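Local coordinates for adhesion G-protein coupled receptor G6 (Danio rerio, PDB 6V55), which acts as an adhesion G-protein coupled receptor linked to myelination, whose calcium-binding extracellular region probably serves in cell adhesion, at residues 63-68 against 72-77; 148-153 against 161-166; 349-354 against 363-368; 519-524 against 545-550; 581-586 against 680-685. One frame throughout, in Å; residues are numbered along the deposited sequence.

Interaction 1 of 5, residues 63-68 against 72-77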
# COMPACT_ATOMS: atom_id res chain seq x y z
N VAL A 63 -0.42 -4.89 -0.64
CA VAL A 63 -0.05 -3.57 -1.15
C VAL A 63 -0.55 -3.51 -2.58
O VAL A 63 -0.27 -4.42 -3.36
CB VAL A 63 1.47 -3.34 -1.09
CG1 VAL A 63 1.88 -2.10 -1.90
CG2 VAL A 63 1.90 -3.17 0.32
N VAL A 64 -1.31 -2.46 -2.92
CA VAL A 64 -1.76 -2.19 -4.29
C VAL A 64 -0.95 -1.02 -4.85
O VAL A 64 -0.86 0.03 -4.21
CB VAL A 64 -3.26 -1.88 -4.32
CG1 VAL A 64 -3.71 -1.51 -5.73
CG2 VAL A 64 -4.08 -3.07 -3.81
N VAL A 65 -0.35 -1.20 -6.04
CA VAL A 65 0.33 -0.11 -6.75
C VAL A 65 -0.52 0.31 -7.94
O VAL A 65 -0.77 -0.50 -8.85
CB VAL A 65 1.74 -0.49 -7.22
CG1 VAL A 65 2.40 0.70 -7.91
CG2 VAL A 65 2.58 -0.97 -6.05
N LYS A 66 -0.95 1.57 -7.96
CA LYS A 66 -1.92 2.07 -8.93
C LYS A 66 -1.26 3.15 -9.79
O LYS A 66 -0.84 4.20 -9.28
CB LYS A 66 -3.16 2.63 -8.22
CG LYS A 66 -4.48 2.29 -8.90
CD LYS A 66 -5.68 2.49 -7.96
CE LYS A 66 -6.22 3.93 -7.95
NZ LYS A 66 -7.14 4.21 -6.77
N THR A 67 -1.14 2.89 -11.08
CA THR A 67 -0.86 3.96 -12.02
C THR A 67 -2.14 4.25 -12.80
O THR A 67 -3.22 3.75 -12.48
CB THR A 67 0.32 3.59 -12.91
OG1 THR A 67 0.39 4.52 -14.00
CG2 THR A 67 0.20 2.17 -13.41
N GLY A 68 -2.02 5.09 -13.83
CA GLY A 68 -3.20 5.56 -14.55
C GLY A 68 -3.89 4.50 -15.39
O GLY A 68 -5.07 4.66 -15.71
N ALA A 72 -2.13 -3.34 -9.46
CA ALA A 72 -1.63 -4.66 -9.13
C ALA A 72 -1.43 -4.81 -7.63
O ALA A 72 -0.89 -3.91 -6.98
CB ALA A 72 -0.34 -4.94 -9.86
N LYS A 73 -1.81 -5.98 -7.09
CA LYS A 73 -1.69 -6.28 -5.67
C LYS A 73 -0.45 -7.12 -5.40
O LYS A 73 -0.01 -7.89 -6.25
CB LYS A 73 -2.93 -7.01 -5.14
CG LYS A 73 -3.38 -8.20 -5.97
CD LYS A 73 -4.59 -8.91 -5.36
CE LYS A 73 -5.05 -10.06 -6.28
NZ LYS A 73 -6.21 -10.84 -5.69
N PHE A 74 0.13 -6.95 -4.21
CA PHE A 74 1.40 -7.56 -3.84
C PHE A 74 1.36 -7.96 -2.36
O PHE A 74 0.85 -7.21 -1.53
CB PHE A 74 2.59 -6.61 -4.02
CG PHE A 74 2.83 -6.16 -5.44
CD1 PHE A 74 3.71 -6.85 -6.27
CD2 PHE A 74 2.20 -5.01 -5.94
CE1 PHE A 74 3.95 -6.44 -7.58
CE2 PHE A 74 2.43 -4.59 -7.25
CZ PHE A 74 3.31 -5.30 -8.07
N CYS A 75 1.92 -9.13 -2.04
CA CYS A 75 2.17 -9.52 -0.66
C CYS A 75 3.35 -10.48 -0.65
O CYS A 75 4.00 -10.69 -1.67
CB CYS A 75 0.96 -10.19 -0.02
SG CYS A 75 0.34 -11.59 -0.98
N GLY A 76 3.58 -11.09 0.51
CA GLY A 76 4.69 -12.01 0.66
C GLY A 76 6.01 -11.28 0.54
O GLY A 76 6.21 -10.22 1.16
N LEU A 77 6.90 -11.80 -0.30
CA LEU A 77 8.15 -11.14 -0.63
C LEU A 77 8.17 -10.62 -2.05
O LEU A 77 9.23 -10.17 -2.51
CB LEU A 77 9.32 -12.09 -0.42
CG LEU A 77 9.63 -12.22 1.07
CD1 LEU A 77 10.03 -13.64 1.39
CD2 LEU A 77 10.73 -11.22 1.45
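The ring of Phe74 has the carbonyl oxygen Val63 O at its edge, near the ring plane and 3.6 Å from CD2, while Val65 CG2 reaches it obliquely, 3.8 Å from CE2. The three residues belong to an antiparallel beta hairpin of the CUB domain, strands 62-66 and 71-74, with Phe74 on the outermost strand of its sheet. Val63, Val65, Ala72 and Phe74 project from one face, which packs on Phe50, Phe47 and Ile45 of strand 41-51, as between the two sheets of a beta sandwich; branched valines suit its buried part, while Phe74 at the sheet's edge stays partly exposed. Phe74 CG stands anti to its own carbonyl carbon (chi1 -62°), which brings its CD2 edge to Val63 O and the ring obliquely across Val65. With an alanine here the ring would be gone, and Val65 CG2 would probably be left facing a gap beside Phe50 and Leu82. Val64 and Lys73, a non-hydrogen-bonded pair, share the other face, and Lys73 carries its amine away to Gly57 O. Cys75 is tied to Cys58 by a disulfide. The backbones join at two hydrogen-bonded pairs. In one, Val65 N gives to Ala72 O at 2.9 Å and Ala72 N to Val65 O at 3.2 Å. In the other, the return bond from Phe74 N is weak, whereas Val63 N meets Phe74 O at 2.8 Å and almost straight, 173°.

Interaction 2 of 5, residues 148-153 against 161-166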
# COMPACT_ATOMS: atom_id res chain seq x y z
N VAL A 148 23.82 13.73 -39.75
CA VAL A 148 22.68 14.24 -39.00
C VAL A 148 21.44 13.48 -39.45
O VAL A 148 21.23 13.30 -40.66
CB VAL A 148 22.52 15.77 -39.13
CG1 VAL A 148 22.65 16.25 -40.57
CG2 VAL A 148 21.20 16.27 -38.54
N CYS A 149 20.67 12.95 -38.49
CA CYS A 149 19.39 12.31 -38.78
C CYS A 149 18.30 12.89 -37.90
O CYS A 149 18.51 13.18 -36.72
CB CYS A 149 19.39 10.81 -38.54
SG CYS A 149 20.87 9.97 -39.01
N PHE A 150 17.11 13.01 -38.48
CA PHE A 150 15.95 13.44 -37.73
C PHE A 150 14.73 12.85 -38.42
O PHE A 150 14.84 12.24 -39.48
CB PHE A 150 15.87 14.97 -37.61
CG PHE A 150 16.13 15.71 -38.90
CD1 PHE A 150 17.41 16.14 -39.23
CD2 PHE A 150 15.08 15.99 -39.76
CE1 PHE A 150 17.65 16.80 -40.42
CE2 PHE A 150 15.30 16.66 -40.94
CZ PHE A 150 16.59 17.06 -41.28
N GLU A 151 13.58 13.00 -37.77
CA GLU A 151 12.29 12.70 -38.38
C GLU A 151 11.54 14.02 -38.46
O GLU A 151 11.47 14.75 -37.47
CB GLU A 151 11.52 11.64 -37.57
CG GLU A 151 12.32 10.35 -37.28
CD GLU A 151 11.47 9.06 -37.25
OE1 GLU A 151 12.03 7.98 -36.90
OE2 GLU A 151 10.25 9.12 -37.57
N ILE A 152 11.05 14.36 -39.65
CA ILE A 152 10.48 15.68 -39.91
C ILE A 152 9.03 15.50 -40.38
O ILE A 152 8.70 14.47 -41.00
CB ILE A 152 11.35 16.47 -40.91
CG1 ILE A 152 11.00 17.97 -40.96
CG2 ILE A 152 11.35 15.86 -42.30
CD1 ILE A 152 11.06 18.64 -39.60
N ALA A 153 8.17 16.45 -40.02
CA ALA A 153 6.77 16.49 -40.45
C ALA A 153 6.23 17.91 -40.31
O ALA A 153 6.57 18.64 -39.38
CB ALA A 153 5.88 15.51 -39.68
N GLU A 161 12.18 28.11 -45.84
CA GLU A 161 11.95 27.55 -44.52
C GLU A 161 13.21 26.81 -44.08
O GLU A 161 13.90 26.22 -44.92
CB GLU A 161 10.71 26.64 -44.51
CG GLU A 161 10.56 25.70 -45.71
CD GLU A 161 9.16 25.07 -45.79
OE1 GLU A 161 8.33 25.29 -44.89
OE2 GLU A 161 8.88 24.32 -46.75
N THR A 162 13.52 26.85 -42.78
CA THR A 162 14.75 26.26 -42.25
C THR A 162 14.46 25.10 -41.31
O THR A 162 13.47 25.11 -40.57
CB THR A 162 15.58 27.30 -41.49
OG1 THR A 162 14.86 27.74 -40.33
CG2 THR A 162 15.88 28.50 -42.37
N ILE A 163 15.35 24.09 -41.30
CA ILE A 163 15.15 22.88 -40.52
C ILE A 163 16.14 22.75 -39.37
O ILE A 163 15.74 22.45 -38.23
CB ILE A 163 15.16 21.62 -41.43
CG1 ILE A 163 14.06 21.76 -42.48
CG2 ILE A 163 14.98 20.31 -40.63
CD1 ILE A 163 13.90 20.60 -43.42
N PHE A 164 17.44 23.00 -39.60
CA PHE A 164 18.32 23.29 -38.46
C PHE A 164 19.35 24.33 -38.85
O PHE A 164 19.59 24.58 -40.04
CB PHE A 164 19.02 22.03 -37.87
CG PHE A 164 19.89 21.26 -38.84
CD1 PHE A 164 21.25 21.53 -38.95
CD2 PHE A 164 19.35 20.19 -39.56
CE1 PHE A 164 22.05 20.79 -39.82
CE2 PHE A 164 20.15 19.43 -40.42
CZ PHE A 164 21.49 19.75 -40.56
N THR A 165 19.97 24.95 -37.84
CA THR A 165 20.96 26.00 -38.05
C THR A 165 22.09 25.90 -37.03
O THR A 165 21.85 25.99 -35.82
CB THR A 165 20.32 27.39 -37.99
OG1 THR A 165 19.34 27.50 -39.02
CG2 THR A 165 21.37 28.49 -38.17
N LEU A 166 23.31 25.76 -37.53
CA LEU A 166 24.54 25.85 -36.74
C LEU A 166 25.21 27.19 -37.05
O LEU A 166 25.71 27.40 -38.17
CB LEU A 166 25.47 24.69 -37.06
CG LEU A 166 26.88 24.67 -36.47
CD1 LEU A 166 26.87 24.86 -34.96
CD2 LEU A 166 27.57 23.37 -36.87
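Ile163 and Phe164 are neighbours in sequence, yet both aim their side chains at strand 145-154, where a regular strand would send one of the two to the opposite face. A classic beta bulge, in which both residues face Phe177 of the adjacent strand, makes this possible as the chain turns a corner at Ile163. The contact spans the two antiparallel sheets of the concanavalin-like sandwich in the pentraxin-family domain. From the facing strand come Val148, Phe150 and Ile152, alternate residues on its inner side. The rings of Phe150 and Phe164 meet obliquely, their planes at 76° and their centroids 6.0 Å apart, with Phe150 CE1 at the edge of the Phe164 ring, 3.6 Å from CE2. In both phenylalanines CG lies between backbone N and carbonyl carbon (chi1 45° in Phe150, 59° in Phe164), which lets the rings meet between the sheets. Val148 comes at Phe164 from the opposite direction and sets CG1 3.7 Å from CZ. Ile163 instead crosses Phe150 at about a right angle, its CG2 methyl lying 3.7 Å from both CE2 and CZ, and Ile152 CD1 touches the same methyl more loosely at 4.4 Å. Phe273 packs edge-to-face with Phe164, extending the aromatic cluster. Since only carbon atoms meet between these side chains, the sheets are held here by shape and exclusion of water, without directional bonds.

Interaction 3 of 5, residues 349-354 against 363-368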
# COMPACT_ATOMS: atom_id res chain seq x y z
N LEU A 349 -30.23 7.79 -23.04
CA LEU A 349 -30.51 8.10 -24.43
C LEU A 349 -31.73 9.01 -24.49
O LEU A 349 -32.75 8.71 -23.87
CB LEU A 349 -30.77 6.82 -25.23
CG LEU A 349 -29.61 5.83 -25.27
CD1 LEU A 349 -30.12 4.40 -25.35
CD2 LEU A 349 -28.75 6.14 -26.44
N VAL A 350 -31.61 10.11 -25.22
CA VAL A 350 -32.72 11.02 -25.51
C VAL A 350 -33.01 10.90 -27.00
O VAL A 350 -32.18 11.25 -27.83
CB VAL A 350 -32.38 12.46 -25.12
CG1 VAL A 350 -33.47 13.38 -25.60
CG2 VAL A 350 -32.19 12.56 -23.62
N VAL A 351 -34.18 10.36 -27.34
CA VAL A 351 -34.53 10.10 -28.72
C VAL A 351 -35.80 10.88 -29.08
O VAL A 351 -36.57 11.27 -28.20
CB VAL A 351 -34.71 8.58 -29.00
CG1 VAL A 351 -33.48 7.79 -28.58
CG2 VAL A 351 -35.93 8.03 -28.31
N THR A 352 -36.00 11.14 -30.37
CA THR A 352 -37.23 11.75 -30.86
C THR A 352 -37.93 10.80 -31.83
O THR A 352 -37.39 10.47 -32.88
CB THR A 352 -36.99 13.11 -31.54
OG1 THR A 352 -36.62 14.06 -30.55
CG2 THR A 352 -38.24 13.62 -32.18
N ASP A 353 -39.14 10.37 -31.47
CA ASP A 353 -39.94 9.47 -32.27
C ASP A 353 -40.98 10.31 -32.99
O ASP A 353 -41.78 10.98 -32.34
CB ASP A 353 -40.63 8.43 -31.38
CG ASP A 353 -41.06 7.18 -32.15
OD1 ASP A 353 -41.16 6.11 -31.52
OD2 ASP A 353 -41.31 7.25 -33.37
N GLU A 354 -40.99 10.25 -34.32
CA GLU A 354 -42.04 10.94 -35.06
C GLU A 354 -43.19 10.03 -35.43
O GLU A 354 -44.22 10.52 -35.91
CB GLU A 354 -41.46 11.59 -36.31
CG GLU A 354 -40.94 12.97 -36.01
CD GLU A 354 -40.10 13.52 -37.13
OE1 GLU A 354 -40.36 14.67 -37.56
OE2 GLU A 354 -39.16 12.79 -37.56
N ALA A 363 -37.46 -1.76 -29.18
CA ALA A 363 -36.89 -2.81 -30.01
C ALA A 363 -35.97 -2.23 -31.08
O ALA A 363 -34.88 -2.77 -31.31
CB ALA A 363 -37.99 -3.64 -30.66
N ILE A 364 -36.39 -1.12 -31.68
CA ILE A 364 -35.63 -0.47 -32.75
C ILE A 364 -34.35 0.14 -32.20
O ILE A 364 -33.28 0.02 -32.81
CB ILE A 364 -36.50 0.59 -33.46
CG1 ILE A 364 -37.74 -0.03 -34.14
CG2 ILE A 364 -35.73 1.34 -34.53
CD1 ILE A 364 -37.49 -1.34 -34.91
N ILE A 365 -34.43 0.75 -31.00
CA ILE A 365 -33.27 1.38 -30.36
C ILE A 365 -32.25 0.33 -29.93
O ILE A 365 -31.05 0.47 -30.22
CB ILE A 365 -33.70 2.27 -29.18
CG1 ILE A 365 -34.23 3.60 -29.70
CG2 ILE A 365 -32.55 2.59 -28.25
CD1 ILE A 365 -35.15 4.29 -28.73
N SER A 366 -32.72 -0.75 -29.29
CA SER A 366 -31.81 -1.78 -28.81
C SER A 366 -31.14 -2.56 -29.96
O SER A 366 -29.96 -2.90 -29.86
CB SER A 366 -32.54 -2.70 -27.82
OG SER A 366 -33.10 -3.84 -28.44
N GLN A 367 -31.82 -2.74 -31.09
CA GLN A 367 -31.17 -3.41 -32.22
C GLN A 367 -30.21 -2.48 -32.96
O GLN A 367 -29.15 -2.94 -33.40
CB GLN A 367 -32.24 -4.00 -33.14
CG GLN A 367 -31.73 -4.72 -34.35
CD GLN A 367 -32.75 -4.66 -35.49
OE1 GLN A 367 -33.13 -5.69 -36.07
NE2 GLN A 367 -33.24 -3.46 -35.79
N TRP A 368 -30.53 -1.18 -33.03
CA TRP A 368 -29.59 -0.15 -33.50
C TRP A 368 -28.38 -0.05 -32.60
O TRP A 368 -27.26 0.16 -33.10
CB TRP A 368 -30.28 1.21 -33.56
CG TRP A 368 -29.34 2.43 -33.51
CD1 TRP A 368 -28.60 2.92 -34.55
CD2 TRP A 368 -29.07 3.31 -32.40
NE1 TRP A 368 -27.89 4.04 -34.16
CE2 TRP A 368 -28.17 4.31 -32.85
CE3 TRP A 368 -29.51 3.36 -31.08
CZ2 TRP A 368 -27.70 5.33 -32.02
CZ3 TRP A 368 -29.04 4.38 -30.26
CH2 TRP A 368 -28.15 5.35 -30.74
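Leu349 and Val351 of strand 342-353 face Ile365 and Trp368 of helix 361-374, the packing of a helix on an antiparallel sheet in the SEA domain, a fold of the ferredoxin-like alpha+beta type. The strand and helix segments run at 127° to each other, with axes 11.7 Å apart, a spacing that medium and large apolar side chains fill. The aliphatic contacts centre on Ile365. It and Val351 reach toward each other tip to tip: Ile365 CD1 lies 3.8 Å from Val351 CG2 and 3.9 Å from CG1, so that both branches of the valine receive one methyl. The isoleucine's CG1 stands anti to its carbonyl carbon (chi1 -79°) and the chain then runs nearly extended, which gives CD1 its reach, while CG2, on the other branch, is left to pass Leu349 CD1 at 4.2 Å as the two side chains slide by in opposite directions. Ile432 of strand 431-433 touches Val351, Ile365 and Trp368 alike and continues this apolar layer. Polar interactions lie round the margins. Asp353 OD2 forms a salt bridge with Arg359 and also accepts from Gln355 N, both in the connection leading to the helix. The one aromatic contact uses the far rim of the indole, suited to spanning the distance from helix to sheet: Leu349 CD2 sits at the ring edge, near its plane and 4.2 Å from Trp368 CZ3.

Interaction 4 of 5, residues 519-524 against 545-550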
# COMPACT_ATOMS: atom_id res chain seq x y z
N ASP A 519 -3.29 -23.54 18.32
CA ASP A 519 -3.71 -22.67 17.23
C ASP A 519 -4.67 -21.59 17.71
O ASP A 519 -4.55 -20.43 17.31
CB ASP A 519 -4.34 -23.50 16.11
CG ASP A 519 -4.41 -22.75 14.79
OD1 ASP A 519 -3.33 -22.58 14.15
OD2 ASP A 519 -5.53 -22.33 14.39
N VAL A 520 -5.63 -21.97 18.58
CA VAL A 520 -6.60 -21.05 19.17
C VAL A 520 -5.89 -19.98 20.01
O VAL A 520 -6.17 -18.78 19.87
CB VAL A 520 -7.62 -21.82 20.01
CG1 VAL A 520 -8.46 -20.90 20.89
CG2 VAL A 520 -8.50 -22.62 19.15
N ALA A 521 -4.94 -20.41 20.86
CA ALA A 521 -4.26 -19.50 21.77
C ALA A 521 -3.39 -18.49 21.03
O ALA A 521 -3.34 -17.33 21.43
CB ALA A 521 -3.42 -20.28 22.76
N VAL A 522 -2.76 -18.92 19.93
CA VAL A 522 -1.94 -18.04 19.10
C VAL A 522 -2.80 -16.97 18.43
O VAL A 522 -2.45 -15.78 18.45
CB VAL A 522 -1.14 -18.89 18.08
CG1 VAL A 522 -0.75 -18.13 16.89
CG2 VAL A 522 0.12 -19.43 18.71
N GLN A 523 -3.98 -17.35 17.92
CA GLN A 523 -4.85 -16.37 17.25
C GLN A 523 -5.43 -15.36 18.23
O GLN A 523 -5.39 -14.16 17.94
CB GLN A 523 -5.97 -17.06 16.47
CG GLN A 523 -5.58 -18.01 15.31
CD GLN A 523 -4.14 -17.85 14.77
OE1 GLN A 523 -3.74 -16.80 14.23
NE2 GLN A 523 -3.36 -18.92 14.90
N LEU A 524 -5.90 -15.82 19.40
CA LEU A 524 -6.41 -14.92 20.43
C LEU A 524 -5.32 -14.00 20.97
O LEU A 524 -5.62 -12.84 21.29
CB LEU A 524 -7.02 -15.73 21.57
CG LEU A 524 -8.21 -16.67 21.33
CD1 LEU A 524 -8.68 -17.28 22.64
CD2 LEU A 524 -9.36 -16.02 20.57
N MET A 545 -10.18 -19.70 29.29
CA MET A 545 -10.53 -20.59 30.40
C MET A 545 -10.93 -21.98 29.92
O MET A 545 -10.57 -22.98 30.55
CB MET A 545 -11.67 -19.98 31.22
CG MET A 545 -12.11 -20.82 32.42
SD MET A 545 -10.76 -21.18 33.58
CE MET A 545 -11.18 -19.87 34.68
N GLU A 546 -11.63 -22.07 28.78
CA GLU A 546 -11.96 -23.38 28.22
C GLU A 546 -10.70 -24.09 27.74
O GLU A 546 -10.53 -25.30 27.96
CB GLU A 546 -12.94 -23.22 27.06
CG GLU A 546 -14.26 -22.54 27.43
CD GLU A 546 -15.13 -22.26 26.20
OE1 GLU A 546 -16.18 -21.58 26.34
OE2 GLU A 546 -14.76 -22.72 25.08
N LEU A 547 -9.78 -23.32 27.15
CA LEU A 547 -8.52 -23.84 26.66
C LEU A 547 -7.65 -24.35 27.79
O LEU A 547 -7.05 -25.42 27.66
CB LEU A 547 -7.80 -22.73 25.91
CG LEU A 547 -6.53 -23.08 25.14
CD1 LEU A 547 -6.62 -22.39 23.82
CD2 LEU A 547 -5.28 -22.65 25.86
N VAL A 548 -7.56 -23.61 28.90
CA VAL A 548 -6.67 -24.03 29.98
C VAL A 548 -7.25 -25.25 30.69
O VAL A 548 -6.51 -26.15 31.10
CB VAL A 548 -6.41 -22.82 30.91
CG1 VAL A 548 -5.74 -23.22 32.22
CG2 VAL A 548 -5.51 -21.83 30.21
N ASN A 549 -8.58 -25.38 30.68
CA ASN A 549 -9.23 -26.51 31.32
C ASN A 549 -9.07 -27.81 30.54
O ASN A 549 -8.74 -28.85 31.13
CB ASN A 549 -10.70 -26.20 31.52
CG ASN A 549 -10.95 -25.65 32.88
OD1 ASN A 549 -10.54 -26.25 33.88
ND2 ASN A 549 -11.56 -24.47 32.94
N ILE A 550 -9.29 -27.79 29.23
CA ILE A 550 -9.26 -29.07 28.53
C ILE A 550 -7.86 -29.50 28.11
O ILE A 550 -7.63 -30.70 27.94
CB ILE A 550 -10.25 -29.06 27.34
CG1 ILE A 550 -10.80 -30.47 27.10
CG2 ILE A 550 -9.64 -28.49 26.09
CD1 ILE A 550 -12.13 -30.50 26.35
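Leu547 reaches across from helix 534-550 to helix 517-527 and lodges its CD1 methyl beside Val520 and Ala521. This is helix-to-helix packing in a bundle consistent with the helical subdomain of a GAIN domain, the domain to which the GPS motif further along the chain belongs. Val520 and Leu547 slide past each other in opposite directions, so that the leucine's CD1 comes 3.8 Å from Val520 CG1 and 4.0 Å from its CB, alongside the valine. The leucine's CG is anti to its backbone N (chi1 -172°), which carries the branch on toward Val520 and Ala521. A small residue suits the adjoining position: Ala521 has only CB, 4.0 Å from Leu547 CD1, and lets the same methyl come within 3.9 Å of its backbone N. The alpha carbons of Ala521 and Leu547, the nearest pair, are 7.8 Å apart. Val561 of helix 555-568 packs on Leu547 and Thr560 on Ala521, making that helix a third wall. On the remote side of helix 517-527, Asp519 O accepts from two donors of one residue, Gln523 N in the usual helical bond and Gln523 NE2 at 3.1 Å, the amide lying folded back along the helix.

Interaction 5 of 5, residues 581-586 against 680-685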
# COMPACT_ATOMS: atom_id res chain seq x y z
N GLU A 581 -12.16 -12.05 36.84
CA GLU A 581 -12.19 -13.22 37.71
C GLU A 581 -11.97 -14.51 36.92
O GLU A 581 -11.32 -15.43 37.42
CB GLU A 581 -13.51 -13.27 38.48
CG GLU A 581 -13.48 -14.29 39.61
CD GLU A 581 -14.86 -14.69 40.09
OE1 GLU A 581 -15.87 -14.15 39.56
OE2 GLU A 581 -14.93 -15.53 41.01
N THR A 582 -12.44 -14.57 35.68
CA THR A 582 -12.11 -15.70 34.82
C THR A 582 -10.63 -15.70 34.45
O THR A 582 -9.97 -16.75 34.50
CB THR A 582 -13.00 -15.65 33.58
OG1 THR A 582 -14.38 -15.79 33.97
CG2 THR A 582 -12.65 -16.74 32.61
N ALA A 583 -10.08 -14.51 34.15
CA ALA A 583 -8.67 -14.34 33.81
C ALA A 583 -7.77 -14.74 34.97
O ALA A 583 -6.78 -15.45 34.77
CB ALA A 583 -8.37 -12.90 33.42
N LEU A 584 -8.14 -14.32 36.18
CA LEU A 584 -7.37 -14.67 37.37
C LEU A 584 -7.44 -16.16 37.64
O LEU A 584 -6.42 -16.79 37.92
CB LEU A 584 -7.88 -13.90 38.57
CG LEU A 584 -7.33 -12.48 38.63
CD1 LEU A 584 -7.95 -11.77 39.86
CD2 LEU A 584 -5.80 -12.45 38.62
N LYS A 585 -8.64 -16.75 37.49
CA LYS A 585 -8.80 -18.17 37.76
C LYS A 585 -8.15 -19.03 36.68
O LYS A 585 -7.62 -20.10 37.00
CB LYS A 585 -10.29 -18.50 37.95
CG LYS A 585 -10.87 -18.11 39.31
CD LYS A 585 -12.39 -18.16 39.31
CE LYS A 585 -12.95 -18.39 40.71
NZ LYS A 585 -14.42 -18.70 40.70
N ALA A 586 -8.10 -18.54 35.43
CA ALA A 586 -7.44 -19.30 34.35
C ALA A 586 -5.92 -19.28 34.45
O ALA A 586 -5.28 -20.28 34.10
CB ALA A 586 -7.83 -18.75 32.98
N THR A 680 -2.54 -3.66 37.84
CA THR A 680 -3.48 -3.95 38.92
C THR A 680 -4.93 -3.97 38.48
O THR A 680 -5.81 -4.05 39.34
CB THR A 680 -3.33 -2.93 40.06
OG1 THR A 680 -4.02 -1.72 39.72
CG2 THR A 680 -1.86 -2.64 40.35
N GLY A 681 -5.21 -3.95 37.18
CA GLY A 681 -6.59 -3.79 36.73
C GLY A 681 -7.45 -5.04 36.84
O GLY A 681 -8.65 -4.97 36.54
N LEU A 682 -6.87 -6.18 37.18
CA LEU A 682 -7.64 -7.40 37.39
C LEU A 682 -8.11 -7.55 38.84
O LEU A 682 -8.81 -8.52 39.15
CB LEU A 682 -6.81 -8.63 36.98
CG LEU A 682 -6.27 -8.79 35.54
CD1 LEU A 682 -5.21 -9.88 35.47
CD2 LEU A 682 -7.39 -9.09 34.55
N PHE A 683 -7.76 -6.61 39.73
CA PHE A 683 -8.02 -6.75 41.15
C PHE A 683 -8.88 -5.60 41.68
O PHE A 683 -8.67 -5.09 42.79
CB PHE A 683 -6.72 -6.84 41.94
CG PHE A 683 -5.83 -7.98 41.53
CD1 PHE A 683 -4.82 -7.78 40.59
CD2 PHE A 683 -5.99 -9.25 42.09
CE1 PHE A 683 -3.99 -8.82 40.21
CE2 PHE A 683 -5.16 -10.29 41.71
CZ PHE A 683 -4.16 -10.07 40.76
N GLN A 684 -9.87 -5.19 40.89
CA GLN A 684 -10.73 -4.07 41.26
C GLN A 684 -11.71 -4.46 42.37
O GLN A 684 -12.27 -5.56 42.37
CB GLN A 684 -11.49 -3.57 40.04
CG GLN A 684 -10.54 -3.13 38.94
CD GLN A 684 -11.26 -2.61 37.73
OE1 GLN A 684 -12.30 -1.97 37.85
NE2 GLN A 684 -10.69 -2.84 36.55
N ASP A 685 -11.90 -3.55 43.32
CA ASP A 685 -12.74 -3.76 44.50
C ASP A 685 -13.50 -2.46 44.74
O ASP A 685 -12.89 -1.44 45.08
CB ASP A 685 -11.88 -4.13 45.71
CG ASP A 685 -12.66 -4.81 46.83
OD1 ASP A 685 -13.88 -4.59 46.98
OD2 ASP A 685 -12.03 -5.58 47.59
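A type I beta turn, Thr680 to Phe683, in the loop after strand 671-677 presses Leu682 and Phe683 onto Leu584 and Ala583 of helix 573-593. Leu584 CD2 lies 3.6 Å from Phe683 CZ, meeting the ring obliquely, and 4.1 Å from Leu682 CD1; Leu584 CD1 approaches Phe683 CE2 at 3.7 Å and the carbonyl oxygen of Leu682 at 3.4 Å. A long, branched side chain is apt here because it must touch a ring and another leucine at once. With an alanine in place of Leu584, both methyls would be lost, and the ring of Phe683 would probably face a gap toward the helix. Ala583, small enough to let the turn come close, offers CB to Leu682 CD2 at 4.1 Å. The turn is closed by Phe683 N bonding to Thr680 O, and braced by Gln684 NE2, which gives a 2.9 Å bond to Gly681 O and also binds Glu573 O, linking the loop to the start of the helix. Phe677 of strand 671-677 packs edge-to-face with Phe683 and touches both leucines, while Val541 of helix 534-550 packs on Ala583, leaving this stretch of helix 573-593 between a neighbouring helix and the loop beside the sheet.

In the fold
The five contacts lie in series along an extended, multidomain chain. Interaction 1, near the chain's centre, is the one partly buried case and the one whose segments are joined by backbone hydrogen bonds, as befits paired strands at a sheet's edge. Interactions 2 to 5 are buried and rest on apolar side chains: sheet against sheet in 2, helix on sheet in 3, helix on helix in 4, loop on helix in 5. Interactions 2 and 5 lie farthest apart, their centres about 87 Å distant. Only interactions 4 and 5 touch: Met545 of helix 534-550 reaches Thr582, Lys585 and Ala586 of helix 573-593, so these two helices pack together and join the two contacts.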